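Local coordinates for protein RV0130 (Mycobacterium tuberculosis, PDB 2C2I) that probably catalyses the reversible hydration of trans-2-enoyl-CoA to (3R)-3-hydroxyacyl-CoA, working as a homodimer of hotdog-fold subunits, at residues T59-H62 with G63-L67; L73-Q76 with M77-K81. All blocks are in the same frame, centred on the assembly; numbering follows the deposited sequence.

Interaction 1 of 2, residues T59-H62 with G63-L67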
ATOM      1  N   THR A  59      -8.402   0.908 -18.336  1.00 20.01           N
ATOM      2  CA  THR A  59      -7.851   0.299 -17.121  1.00 18.98           C
ATOM      3  C   THR A  59      -7.359   1.407 -16.191  1.00 17.82           C
ATOM      4  O   THR A  59      -6.875   2.448 -16.665  1.00 17.49           O
ATOM      5  CB  THR A  59      -6.707  -0.698 -17.407  1.00 19.19           C
ATOM      6  OG1 THR A  59      -5.769  -0.153 -18.346  1.00 21.22           O
ATOM      7  CG2 THR A  59      -7.268  -2.031 -17.963  1.00 19.77           C
ATOM      8  N   ILE A  60      -7.483   1.180 -14.881  1.00 16.14           N
ATOM      9  CA  ILE A  60      -6.961   2.119 -13.872  1.00 14.76           C
ATOM     10  C   ILE A  60      -5.930   1.407 -12.978  1.00 14.65           C
ATOM     11  O   ILE A  60      -5.972   0.173 -12.828  1.00 13.61           O
ATOM     12  CB  ILE A  60      -8.116   2.786 -13.031  1.00 14.80           C
ATOM     13  CG1 ILE A  60      -8.900   1.766 -12.190  1.00 14.71           C
ATOM     14  CG2 ILE A  60      -9.076   3.593 -13.906  1.00 15.60           C
ATOM     15  CD1 ILE A  60      -9.910   2.397 -11.253  1.00 14.79           C
ATOM     16  N   ALA A  61      -5.000   2.164 -12.396  1.00 12.54           N
ATOM     17  CA  ALA A  61      -4.010   1.599 -11.483  1.00 11.96           C
ATOM     18  C   ALA A  61      -4.688   1.056 -10.219  1.00 10.06           C
ATOM     19  O   ALA A  61      -5.751   1.493  -9.838  1.00 10.51           O
ATOM     20  CB  ALA A  61      -2.971   2.670 -11.087  1.00 12.01           C
ATOM     21  N   HIS A  62      -4.028   0.115  -9.560  1.00  9.55           N
ATOM     22  CA  HIS A  62      -4.434  -0.300  -8.219  1.00  8.81           C
ATOM     23  C   HIS A  62      -4.147   0.880  -7.287  1.00  7.87           C
ATOM     24  O   HIS A  62      -3.076   1.465  -7.375  1.00  8.23           O
ATOM     25  CB  HIS A  62      -3.566  -1.464  -7.731  1.00  8.87           C
ATOM     26  CG  HIS A  62      -3.629  -2.694  -8.580  1.00 10.93           C
ATOM     27  ND1 HIS A  62      -2.990  -2.795  -9.799  1.00  9.99           N
ATOM     28  CD2 HIS A  62      -4.179  -3.911  -8.340  1.00 10.83           C
ATOM     29  CE1 HIS A  62      -3.191  -4.004 -10.298  1.00 13.60           C
ATOM     30  NE2 HIS A  62      -3.917  -4.698  -9.436  1.00 10.50           N
ATOM     31  N   GLY A  63      -5.088   1.241  -6.429  1.00  6.73           N
ATOM     32  CA  GLY A  63      -4.800   2.238  -5.370  1.00  7.38           C
ATOM     33  C   GLY A  63      -3.589   1.841  -4.537  1.00  6.37           C
ATOM     34  O   GLY A  63      -2.779   2.716  -4.127  1.00  6.43           O
ATOM     35  N   PHE A  64      -3.414   0.541  -4.305  1.00  6.27           N
ATOM     36  CA  PHE A  64      -2.289   0.109  -3.483  1.00  6.82           C
ATOM     37  C   PHE A  64      -0.991   0.358  -4.221  1.00  8.08           C
ATOM     38  O   PHE A  64       0.047   0.496  -3.593  1.00  8.20           O
ATOM     39  CB  PHE A  64      -2.400  -1.362  -3.062  1.00  6.56           C
ATOM     40  CG  PHE A  64      -3.290  -1.603  -1.866  1.00  6.07           C
ATOM     41  CD1 PHE A  64      -3.067  -0.938  -0.642  1.00  5.86           C
ATOM     42  CD2 PHE A  64      -4.340  -2.512  -1.954  1.00  5.87           C
ATOM     43  CE1 PHE A  64      -3.883  -1.197   0.458  1.00  5.95           C
ATOM     44  CE2 PHE A  64      -5.154  -2.794  -0.831  1.00  6.16           C
ATOM     45  CZ  PHE A  64      -4.946  -2.131   0.357  1.00  5.09           C
HETATM   46  N   MSE A  65      -1.049   0.408  -5.559  1.00  7.75           N
HETATM   47  CA  MSE A  65       0.167   0.688  -6.301  1.00  9.38           C
HETATM   48  C   MSE A  65       0.506   2.170  -6.233  1.00  7.65           C
HETATM   49  O   MSE A  65       1.638   2.511  -5.958  1.00  7.39           O
HETATM   50  CB  MSE A  65       0.079   0.270  -7.763  1.00  8.71           C
HETATM   51  CG  MSE A  65       1.399   0.591  -8.484  1.00 11.34           C
HETATM   52 SE   MSE A  65       1.479  -0.149 -10.270  1.00 20.05          SE
HETATM   53  CE  MSE A  65       0.183   0.262 -10.663  1.00  9.11           C
ATOM     54  N   THR A  66      -0.469   3.034  -6.498  1.00  7.81           N
ATOM     55  CA  THR A  66      -0.230   4.492  -6.438  1.00  7.62           C
ATOM     56  C   THR A  66       0.341   4.871  -5.053  1.00  6.86           C
ATOM     57  O   THR A  66       1.321   5.616  -4.934  1.00  7.23           O
ATOM     58  CB  THR A  66      -1.528   5.268  -6.752  1.00  8.58           C
ATOM     59  OG1 THR A  66      -1.974   4.909  -8.077  1.00  9.16           O
ATOM     60  CG2 THR A  66      -1.291   6.773  -6.736  1.00  8.77           C
ATOM     61  N   LEU A  67      -0.261   4.315  -4.013  1.00  6.25           N
ATOM     62  CA  LEU A  67       0.233   4.531  -2.641  1.00  6.84           C
ATOM     63  C   LEU A  67       1.691   4.084  -2.536  1.00  6.75           C
ATOM     64  O   LEU A  67       2.505   4.785  -1.958  1.00  7.59           O
ATOM     65  CB  LEU A  67      -0.634   3.770  -1.617  1.00  6.23           C
ATOM     66  CG  LEU A  67      -0.129   3.811  -0.160  1.00  5.81           C
ATOM     67  CD1 LEU A  67      -0.134   5.237   0.380  1.00  5.79           C
ATOM     68  CD2 LEU A  67      -0.986   2.896   0.717  1.00  6.45           C
TER
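H62 O takes two backbone N-H groups from the first turn of the helix that starts at G63. M65 N lies 2.9 Å from H62 O, and T66 N lies 3.2 Å from it. H62 is therefore the N-cap residue of helix 63-68 in this MaoC-like hotdog domain. The two bonds differ in shape. T66 N comes in the carbonyl plane of H62, with an N-H...O angle of 165°. M65 N sits above that plane and its bond is more bent, at 133°.

The side chains follow the turn. CB of M65 packs alongside CB of H62, at 4.0 Å. M65 CB is also 3.4 Å from H62 O. CG of M65 is anti to the backbone N (chi1 -180°), which sends the side chain back towards the loop before the helix. The position of the M65 methyl CE is doubtful, because its bond to selenium is too short.

The H62 ring leads away from the helix, to other parts of the subunit. Its NE2 is hydrogen-bonded to the backbone O of D40, and the ring stacks on H45. By similarity, D40 and H45 are important for catalysis, and I60, A61, H62 and G63 bind substrate. The loop that leads into the cap therefore probably lines the active site. V31 and F34 of helix 28-38 pack on H62 and M65, while A37 of the second subunit touches M65. On T66 the hydroxyl OG1 sits 3.9 Å from A61 CB.

Interaction 2 of 2, residues L73-Q76 with M77-K81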
ATOM      1  N   LEU A  73       8.895   8.342  -5.389  1.00 13.06           N
ATOM      2  CA  LEU A  73       8.620   9.768  -5.624  1.00 13.75           C
ATOM      3  C   LEU A  73       9.327  10.648  -4.583  1.00 14.12           C
ATOM      4  O   LEU A  73       9.886  11.709  -4.917  1.00 15.64           O
ATOM      5  CB  LEU A  73       7.113  10.002  -5.702  1.00 13.08           C
ATOM      6  CG  LEU A  73       6.354   9.264  -6.834  1.00 14.75           C
ATOM      7  CD1 LEU A  73       4.872   9.587  -6.805  1.00 14.67           C
ATOM      8  CD2 LEU A  73       6.905   9.582  -8.203  1.00 18.67           C
ATOM      9  N   GLN A  74       9.321  10.199  -3.334  1.00 13.82           N
ATOM     10  CA  GLN A  74      10.021  10.897  -2.242  1.00 14.29           C
ATOM     11  C   GLN A  74      11.550  10.845  -2.416  1.00 15.26           C
ATOM     12  O   GLN A  74      12.230  11.802  -2.098  1.00 14.09           O
ATOM     13  CB  GLN A  74       9.578  10.358  -0.881  1.00 13.34           C
ATOM     14  CG  GLN A  74       8.122  10.742  -0.561  1.00 12.71           C
ATOM     15  CD  GLN A  74       7.517   9.962   0.592  1.00 14.09           C
ATOM     16  OE1 GLN A  74       8.166   9.114   1.197  1.00 12.57           O
ATOM     17  NE2 GLN A  74       6.247  10.241   0.887  1.00 12.61           N
ATOM     18  N   HIS A  75      12.065   9.761  -2.998  1.00 16.59           N
ATOM     19  CA  HIS A  75      13.509   9.652  -3.296  1.00 18.69           C
ATOM     20  C   HIS A  75      13.966  10.718  -4.308  1.00 19.05           C
ATOM     21  O   HIS A  75      15.115  11.178  -4.254  1.00 19.83           O
ATOM     22  CB  HIS A  75      13.842   8.239  -3.796  1.00 19.52           C
ATOM     23  CG  HIS A  75      15.304   7.987  -4.003  1.00 24.37           C
ATOM     24  ND1 HIS A  75      16.147   7.625  -2.973  1.00 28.93           N
ATOM     25  CD2 HIS A  75      16.069   8.019  -5.120  1.00 28.75           C
ATOM     26  CE1 HIS A  75      17.369   7.451  -3.443  1.00 29.96           C
ATOM     27  NE2 HIS A  75      17.351   7.686  -4.742  1.00 31.18           N
ATOM     28  N   GLN A  76      13.056  11.124  -5.199  1.00 18.90           N
ATOM     29  CA  GLN A  76      13.280  12.213  -6.144  1.00 19.89           C
ATOM     30  C   GLN A  76      13.333  13.575  -5.434  1.00 20.47           C
ATOM     31  O   GLN A  76      13.891  14.539  -5.978  1.00 20.24           O
ATOM     32  CB  GLN A  76      12.184  12.251  -7.223  1.00 20.38           C
ATOM     33  CG  GLN A  76      12.253  11.113  -8.243  1.00 21.31           C
ATOM     34  CD  GLN A  76      11.180  11.198  -9.308  1.00 21.16           C
ATOM     35  OE1 GLN A  76      10.416  12.162  -9.371  1.00 24.78           O
ATOM     36  NE2 GLN A  76      11.126  10.196 -10.164  1.00 26.00           N
HETATM   37  N   MSE A  77      12.765  13.640  -4.228  1.00 19.28           N
HETATM   38  CA  MSE A  77      12.677  14.897  -3.461  1.00 20.64           C
HETATM   39  C   MSE A  77      13.828  15.151  -2.491  1.00 21.22           C
HETATM   40  O   MSE A  77      14.296  16.282  -2.374  1.00 22.14           O
HETATM   41  CB  MSE A  77      11.378  14.930  -2.664  1.00 20.13           C
HETATM   42  CG  MSE A  77      10.122  14.759  -3.484  1.00 19.91           C
HETATM   43 SE   MSE A  77       8.639  14.763  -2.242  1.00 19.89          SE
HETATM   44  CE  MSE A  77       7.334  13.893  -3.266  1.00 20.19           C
ATOM     45  N   TYR A  78      14.239  14.124  -1.748  1.00 21.08           N
ATOM     46  CA  TYR A  78      15.250  14.287  -0.684  1.00 21.94           C
ATOM     47  C   TYR A  78      15.902  12.968  -0.373  1.00 21.83           C
ATOM     48  O   TYR A  78      15.373  11.902  -0.718  1.00 20.93           O
ATOM     49  CB  TYR A  78      14.654  14.879   0.613  1.00 21.62           C
ATOM     50  CG  TYR A  78      13.539  14.055   1.218  1.00 22.21           C
ATOM     51  CD1 TYR A  78      13.780  13.156   2.259  1.00 21.49           C
ATOM     52  CD2 TYR A  78      12.246  14.165   0.734  1.00 21.36           C
ATOM     53  CE1 TYR A  78      12.736  12.386   2.796  1.00 23.27           C
ATOM     54  CE2 TYR A  78      11.208  13.406   1.253  1.00 22.93           C
ATOM     55  CZ  TYR A  78      11.451  12.525   2.270  1.00 22.46           C
ATOM     56  OH  TYR A  78      10.380  11.801   2.762  1.00 24.69           O
ATOM     57  N   THR A  79      17.073  13.044   0.253  1.00 22.00           N
ATOM     58  CA  THR A  79      17.691  11.870   0.832  1.00 23.05           C
ATOM     59  C   THR A  79      18.186  12.231   2.225  1.00 22.01           C
ATOM     60  O   THR A  79      18.341  13.405   2.543  1.00 21.80           O
ATOM     61  CB  THR A  79      18.869  11.346  -0.008  1.00 23.79           C
ATOM     62  OG1 THR A  79      19.862  12.364  -0.108  1.00 26.09           O
ATOM     63  CG2 THR A  79      18.398  10.944  -1.424  1.00 26.63           C
ATOM     64  N   VAL A  80      18.416  11.210   3.041  1.00 21.90           N
ATOM     65  CA  VAL A  80      18.902  11.397   4.406  1.00 22.12           C
ATOM     66  C   VAL A  80      20.213  10.606   4.563  1.00 22.93           C
ATOM     67  O   VAL A  80      20.224   9.392   4.411  1.00 22.46           O
ATOM     68  CB  VAL A  80      17.855  10.919   5.444  1.00 21.60           C
ATOM     69  CG1 VAL A  80      18.389  11.061   6.889  1.00 21.25           C
ATOM     70  CG2 VAL A  80      16.526  11.659   5.278  1.00 20.44           C
ATOM     71  N   LYS A  81      21.307  11.305   4.863  1.00 24.13           N
ATOM     72  CA  LYS A  81      22.617  10.669   5.036  1.00 24.76           C
ATOM     73  C   LYS A  81      22.771  10.078   6.429  1.00 23.93           C
ATOM     74  O   LYS A  81      22.019  10.414   7.354  1.00 23.30           O
ATOM     75  CB  LYS A  81      23.750  11.673   4.776  1.00 25.87           C
ATOM     76  CG  LYS A  81      23.996  12.030   3.320  1.00 28.78           C
ATOM     77  CD  LYS A  81      25.003  13.165   3.231  1.00 33.66           C
ATOM     78  CE  LYS A  81      25.616  13.308   1.826  1.00 35.17           C
ATOM     79  NZ  LYS A  81      26.531  14.486   1.738  1.00 37.56           N
TER
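The contact between Q74 and the residues M77 and Y78 is a local turn. It carries the chain out of helix 70-75 towards the short strand 79-80. Q74 O is gripped by two backbone N-H groups. M77 N lies 2.9 Å from Q74 O. Y78 N lies 3.1 Å from Q74 O, so one carbonyl accepts both hydrogen bonds.

The M77 side chain runs back along the last turn, past L73 and Q74. Its CG is anti to the carbonyl carbon (chi1 -56°), and the chain is extended beyond it. M77 CG lies 3.4 Å from L73 O. M77 SE passes 4.1 Å from Q74 CA. A108 and S110 of strand 105-119 pack against M77.

The Y78 ring lies alongside the Q74 side chain, both reaching in one direction. The ring and amide planes are 29° apart. Y78 OH stays 3.8 Å from Q74 OE1, too far for a hydrogen bond. The Q74 amide is held elsewhere, by NE2 to OG1 of T129. On the more open side, CG2 of T79 comes within 4.2 Å of H75 CE1.

Beyond the turn, T79 makes backbone hydrogen bonds with R2 and F4, and K81 forms a salt bridge with E5. The arrangement is a helix-to-strand turn, here leading into the small parallel sheet of strands 3-4 and 79-80 beside the main hotdog sheet.

Interactions 1 and 2 follow each other along the chain, and both lie within the MaoC-like domain. Interaction 1 opens helix 63-68. Helix 70-75 comes next, and interaction 2 follows it, where the chain turns towards strand 79-80. Their centres are about 22 Å apart, on opposite sides of the chain's centre, but their nearest atoms are about 6 Å apart and do not touch. Residues 59-67 face the probable active site and the second subunit. Residues 73-81 make no contact with the second subunit and pack on strands 17-25 and 105-119 of the main sheet. The two helices thus run from the probable substrate-binding loop to the small parallel sheet within one hotdog subunit.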